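Local coordinates for adenosine monophosphate-protein transferase vopS (Vibrio parahaemolyticus, PDB 3LET) that transfers AMP from ATP onto a threonine of the host Rho GTPases RhoA, Rac and Cdc42, blocking effector binding and so inhibiting actin assembly in infected cells, at residues Q28-D33 / S62-R67; N44-L49 / G104-A109; E71-T76 / V115-M120; V96-D101 / A122-E127. All blocks are in the same frame, centred on the assembly; numbering follows the deposited sequence.

Contact 1 (Q28-D33 / S62-R67)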
loop_
_atom_site.group_PDB
_atom_site.type_symbol
_atom_site.label_atom_id
_atom_site.label_comp_id
_atom_site.label_asym_id
_atom_site.label_seq_id
_atom_site.Cartn_x
_atom_site.Cartn_y
_atom_site.Cartn_z
ATOM N N GLN A 28 8.147 16.693 -28.081
ATOM C CA GLN A 28 8.978 17.524 -28.951
ATOM C C GLN A 28 9.304 16.766 -30.221
ATOM O O GLN A 28 9.272 17.332 -31.318
ATOM C CB GLN A 28 10.289 17.903 -28.259
ATOM C CG GLN A 28 10.185 19.009 -27.215
ATOM C CD GLN A 28 11.519 19.230 -26.538
ATOM O OE1 GLN A 28 12.428 18.416 -26.676
ATOM N NE2 GLN A 28 11.649 20.320 -25.817
ATOM N N MET A 29 9.627 15.485 -30.073
ATOM C CA MET A 29 10.016 14.665 -31.214
ATOM C C MET A 29 8.817 14.311 -32.096
ATOM O O MET A 29 8.891 14.418 -33.316
ATOM C CB MET A 29 10.712 13.385 -30.740
ATOM C CG MET A 29 12.067 13.632 -30.089
ATOM S SD MET A 29 12.910 12.128 -29.556
ATOM C CE MET A 29 13.235 11.327 -31.125
ATOM N N LEU A 30 7.710 13.904 -31.484
ATOM C CA LEU A 30 6.540 13.438 -32.240
ATOM C C LEU A 30 5.827 14.596 -32.915
ATOM O O LEU A 30 5.345 14.469 -34.038
ATOM C CB LEU A 30 5.556 12.699 -31.325
ATOM C CG LEU A 30 4.301 12.119 -32.004
ATOM C CD1 LEU A 30 4.663 11.151 -33.157
ATOM C CD2 LEU A 30 3.418 11.426 -30.983
ATOM N N PHE A 31 5.770 15.728 -32.231
ATOM C CA PHE A 31 5.030 16.877 -32.714
ATOM C C PHE A 31 5.946 17.840 -33.477
ATOM O O PHE A 31 5.496 18.860 -34.001
ATOM C CB PHE A 31 4.357 17.584 -31.544
ATOM C CG PHE A 31 3.327 16.740 -30.832
ATOM C CD1 PHE A 31 2.757 15.628 -31.456
ATOM C CD2 PHE A 31 2.883 17.089 -29.574
ATOM C CE1 PHE A 31 1.784 14.855 -30.810
ATOM C CE2 PHE A 31 1.916 16.319 -28.906
ATOM C CZ PHE A 31 1.353 15.203 -29.535
ATOM N N LYS A 32 7.229 17.504 -33.539
ATOM C CA LYS A 32 8.203 18.347 -34.217
ATOM C C LYS A 32 8.107 19.773 -33.701
ATOM O O LYS A 32 7.963 20.717 -34.483
ATOM C CB LYS A 32 7.949 18.314 -35.721
ATOM C CG LYS A 32 7.895 16.911 -36.290
ATOM C CD LYS A 32 7.270 16.893 -37.673
ATOM C CE LYS A 32 7.625 15.618 -38.419
ATOM N NZ LYS A 32 7.280 14.390 -37.641
ATOM N N ASP A 33 8.168 19.924 -32.381
ATOM C CA ASP A 33 8.038 21.233 -31.766
ATOM C C ASP A 33 8.960 21.368 -30.572
ATOM O O ASP A 33 8.656 20.891 -29.475
ATOM C CB ASP A 33 6.598 21.481 -31.325
ATOM C CG ASP A 33 6.346 22.934 -30.965
ATOM O OD1 ASP A 33 7.304 23.737 -31.056
ATOM O OD2 ASP A 33 5.201 23.271 -30.587
ATOM N N SER A 62 -1.769 7.489 -27.271
ATOM C CA SER A 62 -2.271 7.025 -25.989
ATOM C C SER A 62 -1.129 6.933 -24.959
ATOM O O SER A 62 -1.291 7.329 -23.811
ATOM C CB SER A 62 -2.945 5.660 -26.142
ATOM O OG SER A 62 -3.443 5.216 -24.892
ATOM N N GLN A 63 0.015 6.396 -25.370
ATOM C CA GLN A 63 1.185 6.300 -24.480
ATOM C C GLN A 63 1.638 7.683 -24.028
ATOM O O GLN A 63 1.890 7.918 -22.840
ATOM C CB GLN A 63 2.355 5.617 -25.190
ATOM C CG GLN A 63 2.115 4.135 -25.517
ATOM C CD GLN A 63 3.191 3.559 -26.438
ATOM O OE1 GLN A 63 3.656 4.227 -27.359
ATOM N NE2 GLN A 63 3.594 2.320 -26.181
ATOM N N LEU A 64 1.761 8.584 -24.986
ATOM C CA LEU A 64 2.259 9.920 -24.720
ATOM C C LEU A 64 1.289 10.694 -23.833
ATOM O O LEU A 64 1.724 11.372 -22.915
ATOM C CB LEU A 64 2.486 10.666 -26.029
ATOM C CG LEU A 64 2.982 12.108 -25.892
ATOM C CD1 LEU A 64 4.313 12.199 -25.110
ATOM C CD2 LEU A 64 3.122 12.776 -27.276
ATOM N N ALA A 65 -0.017 10.561 -24.068
ATOM C CA ALA A 65 -0.983 11.248 -23.211
ATOM C C ALA A 65 -0.860 10.747 -21.781
ATOM O O ALA A 65 -0.902 11.522 -20.820
ATOM C CB ALA A 65 -2.414 11.065 -23.725
ATOM N N GLU A 66 -0.729 9.433 -21.639
ATOM C CA GLU A 66 -0.597 8.852 -20.316
ATOM C C GLU A 66 0.686 9.347 -19.638
ATOM O O GLU A 66 0.667 9.722 -18.458
ATOM C CB GLU A 66 -0.605 7.329 -20.447
ATOM C CG GLU A 66 -0.434 6.609 -19.143
ATOM C CD GLU A 66 -0.400 5.106 -19.346
ATOM O OE1 GLU A 66 -1.371 4.568 -19.914
ATOM O OE2 GLU A 66 0.599 4.479 -18.948
ATOM N N ARG A 67 1.803 9.339 -20.351
ATOM C CA ARG A 67 3.058 9.841 -19.764
ATOM C C ARG A 67 2.927 11.296 -19.318
ATOM O O ARG A 67 3.392 11.667 -18.224
ATOM C CB ARG A 67 4.227 9.758 -20.758
ATOM C CG ARG A 67 4.681 8.369 -21.131
ATOM C CD ARG A 67 5.876 8.448 -22.089
ATOM N NE ARG A 67 7.109 8.824 -21.402
ATOM C CZ ARG A 67 8.287 8.998 -22.003
ATOM N NH1 ARG A 67 8.407 8.860 -23.313
ATOM N NH2 ARG A 67 9.352 9.319 -21.292
#
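Leu64 meets Leu30 and Phe31 through one methyl, CD2; Leu61, a turn earlier on the same helix, also backs both residues. Just before Leu64 comes Gln63, on a neighbouring flank, whose OE1 is hydrogen-bonded by Gln14. At Leu64 the bond to CB points at the other segment. Its chi1 of 179° carries CG out toward 28-33, and chi2 (58°) then sets CD2, which stands 3.8 Å from Phe31 CZ and 4.0 Å from Leu30 CD2. The two leucines slide past each other in opposite directions, whereas Phe31 comes from the opposite direction, and CD2 lies obliquely to the CZ/CE2 end of its ring. Helix 23-30 closes here in a Schellman-type C-terminal turn: Asp33 N bonds back to Gln28 O at 3.0 Å, and Lys32, with positive phi, takes the chain away. That turn packs on helix 58-75 in the all-helical N-terminal domain of VopS. Beyond Leu64, Ala65 turns to Phe46 and Glu66 forms a salt bridge with Lys100. Arg67, one turn after Gln63 and held to it by the Arg67 N to Gln63 O bond of 2.9 Å, sends NH2 to the carbonyl of Thr20.

Contact 2 (N44-L49 / G104-A109)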
loop_
_atom_site.group_PDB
_atom_site.type_symbol
_atom_site.label_atom_id
_atom_site.label_comp_id
_atom_site.label_asym_id
_atom_site.label_seq_id
_atom_site.Cartn_x
_atom_site.Cartn_y
_atom_site.Cartn_z
ATOM N N ASN A 44 -1.424 20.250 -24.129
ATOM C CA ASN A 44 -2.102 21.342 -24.841
ATOM C C ASN A 44 -1.972 21.207 -26.372
ATOM O O ASN A 44 -2.802 21.714 -27.135
ATOM C CB ASN A 44 -1.538 22.665 -24.380
ATOM C CG ASN A 44 -2.024 23.051 -22.996
ATOM O OD1 ASN A 44 -3.037 22.537 -22.515
ATOM N ND2 ASN A 44 -1.311 23.956 -22.353
ATOM N N ALA A 45 -0.941 20.499 -26.807
ATOM C CA ALA A 45 -0.711 20.253 -28.234
ATOM C C ALA A 45 -1.694 19.251 -28.845
ATOM O O ALA A 45 -1.914 19.261 -30.061
ATOM C CB ALA A 45 0.726 19.793 -28.466
ATOM N N PHE A 46 -2.309 18.409 -28.020
ATOM C CA PHE A 46 -3.186 17.359 -28.555
ATOM C C PHE A 46 -4.375 17.932 -29.340
ATOM O O PHE A 46 -4.773 17.357 -30.374
ATOM C CB PHE A 46 -3.672 16.399 -27.441
ATOM C CG PHE A 46 -2.695 15.272 -27.139
ATOM C CD1 PHE A 46 -1.439 15.549 -26.634
ATOM C CD2 PHE A 46 -3.054 13.944 -27.344
ATOM C CE1 PHE A 46 -0.540 14.506 -26.345
ATOM C CE2 PHE A 46 -2.159 12.885 -27.071
ATOM C CZ PHE A 46 -0.895 13.175 -26.583
ATOM N N ALA A 47 -4.912 19.071 -28.882
ATOM C CA ALA A 47 -6.082 19.684 -29.525
ATOM C C ALA A 47 -5.729 20.124 -30.937
ATOM O O ALA A 47 -6.600 20.274 -31.806
ATOM C CB ALA A 47 -6.579 20.898 -28.701
ATOM N N LYS A 48 -4.441 20.330 -31.159
ATOM C CA LYS A 48 -3.958 20.880 -32.414
ATOM C C LYS A 48 -3.693 19.827 -33.489
ATOM O O LYS A 48 -3.362 20.163 -34.630
ATOM C CB LYS A 48 -2.673 21.647 -32.131
ATOM C CG LYS A 48 -2.847 22.728 -31.049
ATOM C CD LYS A 48 -1.524 23.441 -30.769
ATOM C CE LYS A 48 -1.659 24.504 -29.673
ATOM N NZ LYS A 48 -2.528 25.641 -30.088
ATOM N N LEU A 49 -3.836 18.551 -33.141
ATOM C CA LEU A 49 -3.488 17.478 -34.052
ATOM C C LEU A 49 -4.599 17.288 -35.055
ATOM O O LEU A 49 -5.782 17.343 -34.712
ATOM C CB LEU A 49 -3.258 16.172 -33.290
ATOM C CG LEU A 49 -2.122 16.272 -32.270
ATOM C CD1 LEU A 49 -1.942 14.941 -31.552
ATOM C CD2 LEU A 49 -0.828 16.703 -32.952
ATOM N N GLY A 104 -8.953 9.651 -19.370
ATOM C CA GLY A 104 -9.777 9.768 -20.574
ATOM C C GLY A 104 -9.040 9.607 -21.897
ATOM O O GLY A 104 -9.611 9.883 -22.968
ATOM N N GLY A 105 -7.787 9.161 -21.852
ATOM C CA GLY A 105 -7.044 8.835 -23.073
ATOM C C GLY A 105 -6.834 9.978 -24.055
ATOM O O GLY A 105 -6.837 11.161 -23.697
ATOM N N VAL A 106 -6.631 9.626 -25.317
ATOM C CA VAL A 106 -6.292 10.625 -26.314
ATOM C C VAL A 106 -7.450 11.603 -26.482
ATOM O O VAL A 106 -7.234 12.796 -26.612
ATOM C CB VAL A 106 -5.965 9.956 -27.646
ATOM C CG1 VAL A 106 -5.799 11.006 -28.778
ATOM C CG2 VAL A 106 -4.714 9.131 -27.490
ATOM N N ALA A 107 -8.679 11.093 -26.487
ATOM C CA ALA A 107 -9.839 11.935 -26.769
ATOM C C ALA A 107 -9.990 13.046 -25.730
ATOM O O ALA A 107 -10.262 14.184 -26.062
ATOM C CB ALA A 107 -11.100 11.092 -26.849
ATOM N N ALA A 108 -9.821 12.723 -24.458
ATOM C CA ALA A 108 -9.878 13.750 -23.429
ATOM C C ALA A 108 -8.676 14.680 -23.497
ATOM O O ALA A 108 -8.808 15.852 -23.210
ATOM C CB ALA A 108 -9.996 13.129 -22.041
ATOM N N ALA A 109 -7.503 14.180 -23.880
ATOM C CA ALA A 109 -6.345 15.059 -24.027
ATOM C C ALA A 109 -6.605 16.113 -25.106
ATOM O O ALA A 109 -6.133 17.243 -25.015
ATOM C CB ALA A 109 -5.100 14.260 -24.372
HETATM O O HOH W 1 -5.108 19.510 -25.828
#
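Phe46 presents CD2 to Ala109 and Val106, packing the turn that follows helix 39-45 onto the short helix 105-111 of the all-helical N-terminal domain. The phenylalanine does nearly all the work from its side. Its chi1 of -85° puts CG roughly opposite the carbonyl carbon and turns the ring toward helix 105-111. This brings the CD2 side of the ring to the alanine, whose CB lies obliquely to it: Phe46 CD2 is 3.6 Å from Ala109 CB. Val106, one helical turn earlier, reaches the same ring from another quarter. Its CG1 lies opposite the backbone nitrogen (chi1 172°) and comes up at the ring's edge, near its plane, 4.3 Å from Phe46 CD2. That is the slacker of the two touches. The remainder of the ring runs on to Leu64 and Ala65 of helix 58-75, so Phe46 fills the corner between three helical elements. Nearer the backbone the contact becomes polar. Phe46 CB passes 3.6 Å from Ala109 O, a carbonyl that no hydrogen bond from 44-49 reaches directly. A water bridges instead, donating to Ala109 O at 2.6 Å and accepting a weak bond from Ala47 N at 3.1 Å.

Contact 3 (E71-T76 / V115-M120)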
loop_
_atom_site.group_PDB
_atom_site.type_symbol
_atom_site.label_atom_id
_atom_site.label_comp_id
_atom_site.label_asym_id
_atom_site.label_seq_id
_atom_site.Cartn_x
_atom_site.Cartn_y
_atom_site.Cartn_z
ATOM N N GLU A 71 3.053 12.804 -15.455
ATOM C CA GLU A 71 4.028 13.834 -15.050
ATOM C C GLU A 71 3.331 15.060 -14.471
ATOM O O GLU A 71 3.744 15.572 -13.449
ATOM C CB GLU A 71 4.904 14.260 -16.233
ATOM C CG GLU A 71 5.871 13.129 -16.607
ATOM C CD GLU A 71 6.548 13.358 -17.934
ATOM O OE1 GLU A 71 6.533 14.498 -18.411
ATOM O OE2 GLU A 71 7.097 12.385 -18.478
ATOM N N VAL A 72 2.262 15.526 -15.104
ATOM C CA VAL A 72 1.544 16.674 -14.543
ATOM C C VAL A 72 1.051 16.298 -13.146
ATOM O O VAL A 72 1.175 17.080 -12.199
ATOM C CB VAL A 72 0.347 17.093 -15.405
ATOM C CG1 VAL A 72 -0.496 18.134 -14.668
ATOM C CG2 VAL A 72 0.849 17.666 -16.732
ATOM N N MET A 73 0.467 15.116 -13.028
ATOM C CA MET A 73 -0.171 14.743 -11.760
ATOM C C MET A 73 0.871 14.644 -10.630
ATOM O O MET A 73 0.590 14.978 -9.484
ATOM C CB MET A 73 -0.921 13.413 -11.898
ATOM C CG MET A 73 -2.279 13.521 -12.601
ATOM S SD MET A 73 -3.328 14.900 -12.043
ATOM C CE MET A 73 -3.685 14.446 -10.356
ATOM N N LEU A 74 2.067 14.161 -10.935
ATOM C CA LEU A 74 3.084 14.034 -9.886
ATOM C C LEU A 74 3.556 15.402 -9.377
ATOM O O LEU A 74 4.101 15.505 -8.266
ATOM C CB LEU A 74 4.285 13.226 -10.418
ATOM C CG LEU A 74 3.989 11.745 -10.656
ATOM C CD1 LEU A 74 5.089 11.115 -11.532
ATOM C CD2 LEU A 74 3.871 10.981 -9.306
ATOM N N GLU A 75 3.385 16.463 -10.177
ATOM C CA GLU A 75 3.803 17.780 -9.705
ATOM C C GLU A 75 2.670 18.591 -9.049
ATOM O O GLU A 75 2.905 19.712 -8.602
ATOM C CB GLU A 75 4.424 18.593 -10.841
ATOM C CG GLU A 75 5.687 17.969 -11.406
ATOM C CD GLU A 75 6.718 17.642 -10.329
ATOM O OE1 GLU A 75 7.009 18.530 -9.497
ATOM O OE2 GLU A 75 7.235 16.499 -10.315
ATOM N N THR A 76 1.451 18.060 -9.012
ATOM C CA THR A 76 0.348 18.793 -8.348
ATOM C C THR A 76 0.559 18.790 -6.837
ATOM O O THR A 76 1.326 17.972 -6.304
ATOM C CB THR A 76 -1.036 18.171 -8.637
ATOM O OG1 THR A 76 -1.070 16.825 -8.162
ATOM C CG2 THR A 76 -1.344 18.171 -10.157
ATOM N N VAL A 115 -9.873 19.682 -17.337
ATOM C CA VAL A 115 -10.967 19.067 -16.592
ATOM C C VAL A 115 -10.494 17.744 -15.985
ATOM O O VAL A 115 -10.721 17.475 -14.813
ATOM C CB VAL A 115 -12.179 18.814 -17.497
ATOM C CG1 VAL A 115 -13.198 17.947 -16.793
ATOM C CG2 VAL A 115 -12.800 20.142 -17.913
ATOM N N ARG A 116 -9.800 16.936 -16.783
ATOM C CA ARG A 116 -9.301 15.639 -16.302
ATOM C C ARG A 116 -8.267 15.831 -15.202
ATOM O O ARG A 116 -8.278 15.101 -14.232
ATOM C CB ARG A 116 -8.692 14.818 -17.453
ATOM C CG ARG A 116 -9.725 14.400 -18.546
ATOM C CD ARG A 116 -10.926 13.674 -17.943
ATOM N NE ARG A 116 -11.922 13.310 -18.949
ATOM C CZ ARG A 116 -12.384 12.078 -19.155
ATOM N NH1 ARG A 116 -11.966 11.058 -18.417
ATOM N NH2 ARG A 116 -13.284 11.864 -20.102
ATOM N N ILE A 117 -7.366 16.796 -15.357
ATOM C CA ILE A 117 -6.316 16.996 -14.367
ATOM C C ILE A 117 -6.935 17.450 -13.040
ATOM O O ILE A 117 -6.528 17.004 -11.943
ATOM C CB ILE A 117 -5.269 17.988 -14.875
ATOM C CG1 ILE A 117 -4.421 17.327 -15.973
ATOM C CG2 ILE A 117 -4.368 18.477 -13.741
ATOM C CD1 ILE A 117 -3.683 18.329 -16.835
ATOM N N ASN A 118 -7.955 18.288 -13.135
ATOM C CA ASN A 118 -8.665 18.731 -11.948
ATOM C C ASN A 118 -9.394 17.601 -11.265
ATOM O O ASN A 118 -9.340 17.483 -10.051
ATOM C CB ASN A 118 -9.653 19.846 -12.306
ATOM C CG ASN A 118 -8.962 21.159 -12.569
ATOM O OD1 ASN A 118 -7.754 21.280 -12.381
ATOM N ND2 ASN A 118 -9.726 22.159 -12.990
ATOM N N GLN A 119 -10.071 16.759 -12.038
ATOM C CA GLN A 119 -10.772 15.616 -11.471
ATOM C C GLN A 119 -9.805 14.669 -10.783
ATOM O O GLN A 119 -10.105 14.148 -9.717
ATOM C CB GLN A 119 -11.565 14.868 -12.543
ATOM C CG GLN A 119 -12.736 15.694 -13.078
ATOM C CD GLN A 119 -13.360 15.102 -14.316
ATOM O OE1 GLN A 119 -12.663 14.609 -15.199
ATOM N NE2 GLN A 119 -14.685 15.154 -14.393
ATOM N N MET A 120 -8.653 14.437 -11.399
ATOM C CA MET A 120 -7.671 13.531 -10.811
ATOM C C MET A 120 -7.027 14.113 -9.545
ATOM O O MET A 120 -6.630 13.373 -8.643
ATOM C CB MET A 120 -6.632 13.120 -11.843
ATOM C CG MET A 120 -7.233 12.166 -12.866
ATOM S SD MET A 120 -6.046 11.531 -14.036
ATOM C CE MET A 120 -5.432 13.034 -14.773
#
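Met73 folds its thioether over Met120, with CE 3.6 Å from Met120 CB and SD 3.8 Å from that same CB. The Met73 chain is bent at both chi2 and chi3 (the latter -66°), and the bends bring the sulfur and terminal methyl round to helix 113-139, although the side chain leaves its backbone heading along the interface. The methyl lands on backbone too: Met73 CE is 3.5 Å from Met120 C. Met120 answers with its own CE, 3.9 Å from Met73 CG, so each methionine packs on the other's stem. One turn back, Ile117 lies across Val72 at about a right angle, Val72 CG1 touching Ile117 CD1 at 3.9 Å, while Ile117 CG2 also nears the Met73 sulfur. This is helix-helix packing within the all-helical N-terminal domain: helix 58-75 crosses the long helix 113-139 at -44°, the segment axes 10.6 Å apart, a distance spanned by the two methionines with Val72 and Ile117 alongside. Where helix 58-75 ends, Thr76 OG1 gives a 2.8 Å bond to Met73 O, which also accepts from Thr76 N. The same hydroxyl caps Gly79 N as the N-cap of helix 77-86. No hydrogen bond crosses between 71-76 and 115-120: apolar burial and van der Waals contact hold them, and their fit rests on shape.

Contact 4 (V96-D101 / A122-E127)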
loop_
_atom_site.group_PDB
_atom_site.type_symbol
_atom_site.label_atom_id
_atom_site.label_comp_id
_atom_site.label_asym_id
_atom_site.label_seq_id
_atom_site.Cartn_x
_atom_site.Cartn_y
_atom_site.Cartn_z
ATOM N N VAL A 96 -0.077 6.471 -12.377
ATOM C CA VAL A 96 -0.330 5.789 -13.655
ATOM C C VAL A 96 -1.688 5.125 -13.697
ATOM O O VAL A 96 -2.392 5.198 -14.721
ATOM C CB VAL A 96 0.738 4.699 -13.929
ATOM C CG1 VAL A 96 0.374 3.912 -15.176
ATOM C CG2 VAL A 96 2.110 5.366 -14.079
ATOM N N ARG A 97 -2.077 4.464 -12.597
ATOM C CA ARG A 97 -3.379 3.762 -12.572
ATOM C C ARG A 97 -4.565 4.728 -12.540
ATOM O O ARG A 97 -5.602 4.465 -13.165
ATOM C CB ARG A 97 -3.480 2.820 -11.351
ATOM C CG ARG A 97 -2.490 1.684 -11.365
ATOM C CD ARG A 97 -2.491 0.938 -12.687
ATOM N NE ARG A 97 -3.693 0.129 -12.870
ATOM C CZ ARG A 97 -3.772 -1.181 -12.638
ATOM N NH1 ARG A 97 -2.716 -1.855 -12.200
ATOM N NH2 ARG A 97 -4.917 -1.817 -12.848
ATOM N N VAL A 98 -4.419 5.845 -11.826
ATOM C CA VAL A 98 -5.473 6.851 -11.767
ATOM C C VAL A 98 -5.631 7.483 -13.147
ATOM O O VAL A 98 -6.749 7.693 -13.621
ATOM C CB VAL A 98 -5.156 7.888 -10.664
ATOM C CG1 VAL A 98 -5.995 9.173 -10.800
ATOM C CG2 VAL A 98 -5.402 7.222 -9.270
ATOM N N VAL A 99 -4.511 7.759 -13.801
ATOM C CA VAL A 99 -4.556 8.339 -15.169
ATOM C C VAL A 99 -5.225 7.376 -16.140
ATOM O O VAL A 99 -6.033 7.771 -16.993
ATOM C CB VAL A 99 -3.138 8.662 -15.689
ATOM C CG1 VAL A 99 -3.159 8.940 -17.239
ATOM C CG2 VAL A 99 -2.602 9.851 -14.960
ATOM N N LYS A 100 -4.902 6.097 -16.021
ATOM C CA LYS A 100 -5.555 5.100 -16.868
ATOM C C LYS A 100 -7.048 5.088 -16.620
ATOM O O LYS A 100 -7.830 4.908 -17.557
ATOM C CB LYS A 100 -4.950 3.690 -16.651
ATOM C CG LYS A 100 -3.569 3.540 -17.300
ATOM C CD LYS A 100 -2.928 2.185 -17.007
ATOM C CE LYS A 100 -1.590 2.022 -17.727
ATOM N NZ LYS A 100 -1.756 1.786 -19.186
ATOM N N ASP A 101 -7.459 5.274 -15.370
ATOM C CA ASP A 101 -8.873 5.105 -15.016
ATOM C C ASP A 101 -9.680 6.362 -15.242
ATOM O O ASP A 101 -10.855 6.280 -15.574
ATOM C CB ASP A 101 -9.035 4.713 -13.540
ATOM C CG ASP A 101 -8.638 3.265 -13.274
ATOM O OD1 ASP A 101 -8.378 2.543 -14.262
ATOM O OD2 ASP A 101 -8.594 2.852 -12.086
ATOM N N ALA A 122 -8.748 15.766 -7.408
ATOM C CA ALA A 122 -9.730 15.419 -6.377
ATOM C C ALA A 122 -9.599 13.941 -5.974
ATOM O O ALA A 122 -9.732 13.601 -4.799
ATOM C CB ALA A 122 -11.168 15.750 -6.849
ATOM N N VAL A 123 -9.315 13.056 -6.934
ATOM C CA VAL A 123 -9.124 11.644 -6.607
ATOM C C VAL A 123 -7.919 11.509 -5.670
ATOM O O VAL A 123 -8.012 10.853 -4.654
ATOM C CB VAL A 123 -8.912 10.776 -7.873
ATOM C CG1 VAL A 123 -8.444 9.358 -7.496
ATOM C CG2 VAL A 123 -10.204 10.729 -8.711
ATOM N N PHE A 124 -6.812 12.163 -5.999
ATOM C CA PHE A 124 -5.593 12.128 -5.150
ATOM C C PHE A 124 -5.886 12.705 -3.766
ATOM O O PHE A 124 -5.434 12.160 -2.742
ATOM C CB PHE A 124 -4.467 12.983 -5.771
ATOM C CG PHE A 124 -3.596 12.265 -6.782
ATOM C CD1 PHE A 124 -3.954 11.040 -7.314
ATOM C CD2 PHE A 124 -2.407 12.848 -7.203
ATOM C CE1 PHE A 124 -3.160 10.407 -8.235
ATOM C CE2 PHE A 124 -1.610 12.221 -8.146
ATOM C CZ PHE A 124 -1.998 10.997 -8.665
ATOM N N ASP A 125 -6.625 13.824 -3.709
ATOM C CA ASP A 125 -6.926 14.463 -2.412
ATOM C C ASP A 125 -7.701 13.491 -1.511
ATOM O O ASP A 125 -7.528 13.483 -0.266
ATOM C CB ASP A 125 -7.806 15.707 -2.607
ATOM C CG ASP A 125 -7.013 16.991 -2.942
ATOM O OD1 ASP A 125 -5.816 17.097 -2.631
ATOM O OD2 ASP A 125 -7.632 17.932 -3.492
ATOM N N MET A 126 -8.611 12.724 -2.106
ATOM C CA MET A 126 -9.408 11.744 -1.335
ATOM C C MET A 126 -8.474 10.668 -0.816
ATOM O O MET A 126 -8.558 10.272 0.356
ATOM C CB MET A 126 -10.502 11.092 -2.195
ATOM C CG MET A 126 -11.604 12.055 -2.639
ATOM S SD MET A 126 -12.534 12.676 -1.239
ATOM C CE MET A 126 -13.191 11.156 -0.550
ATOM N N GLU A 127 -7.563 10.228 -1.662
ATOM C CA GLU A 127 -6.629 9.182 -1.228
ATOM C C GLU A 127 -5.774 9.717 -0.084
ATOM O O GLU A 127 -5.611 9.055 0.944
ATOM C CB GLU A 127 -5.749 8.730 -2.384
ATOM C CG GLU A 127 -4.734 7.631 -2.000
ATOM C CD GLU A 127 -5.374 6.261 -1.701
ATOM O OE1 GLU A 127 -6.613 6.133 -1.750
ATOM O OE2 GLU A 127 -4.615 5.296 -1.417
#
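Val98 is met by two consecutive residues of helix 113-139, Val123 and Phe124. With Val123 it stands tip to tip: Val98 CG1 is 4.1 Å from Val123 CG1, and Val98 CG2 is equally near that methyl. Phe124 comes in at a slant and sets a single ring atom, CE1, over the fork of the valine, 4.0 Å from Val98 CB and at the same distance from Val98 CG1. In Phe124 the CG atom lies roughly opposite the carbonyl carbon (chi1 -87°), which carries the ring from the flank of its helix over to Val98. All three residues are buried, and the interface between 96-101 and 122-127 is purely apolar. One shell out, Phe124 is steadied by Ala95, by Met73 of helix 58-75 and by Leu82 of helix 77-86. Val123 rests on Tyr102 and on Pro228, while Tyr225 covers Val98 and forms a cation-pi pair with Arg97. Further along, Glu127 OE2 hydrogen-bonds Ser237 OG. This cluster lies in the helical N-terminal domain, and its surrounding contacts with Tyr225, Pro228 and Ser237 are consistent with a junction with the Fic fold that carries the transferase activity.

In the fold
Contacts 1 and 3 sit at successive places on helix 58-75, and contacts 3 and 4 share helix 113-139. Contacts 3 and 4 lie only about 8 Å apart between centres and merge, Met120 reaching Val98 and Met73 reaching Phe124. Contact 2 packs against contact 1 through Phe31 and Phe46, one aromatic-aliphatic patch at one end of the elongated molecule, their centres about 31 and 32 Å from the centre of the chain. Contacts 1 and 4 are buried, although contact 4 is only about 14 Å from that centre; contacts 2 and 3 are partly buried. Contact 4 is purely apolar across its segments, contact 2 water-bridged, contact 3 alone rich in sulfur. A Glu66–Lys100 salt bridge ties contacts 1 and 4.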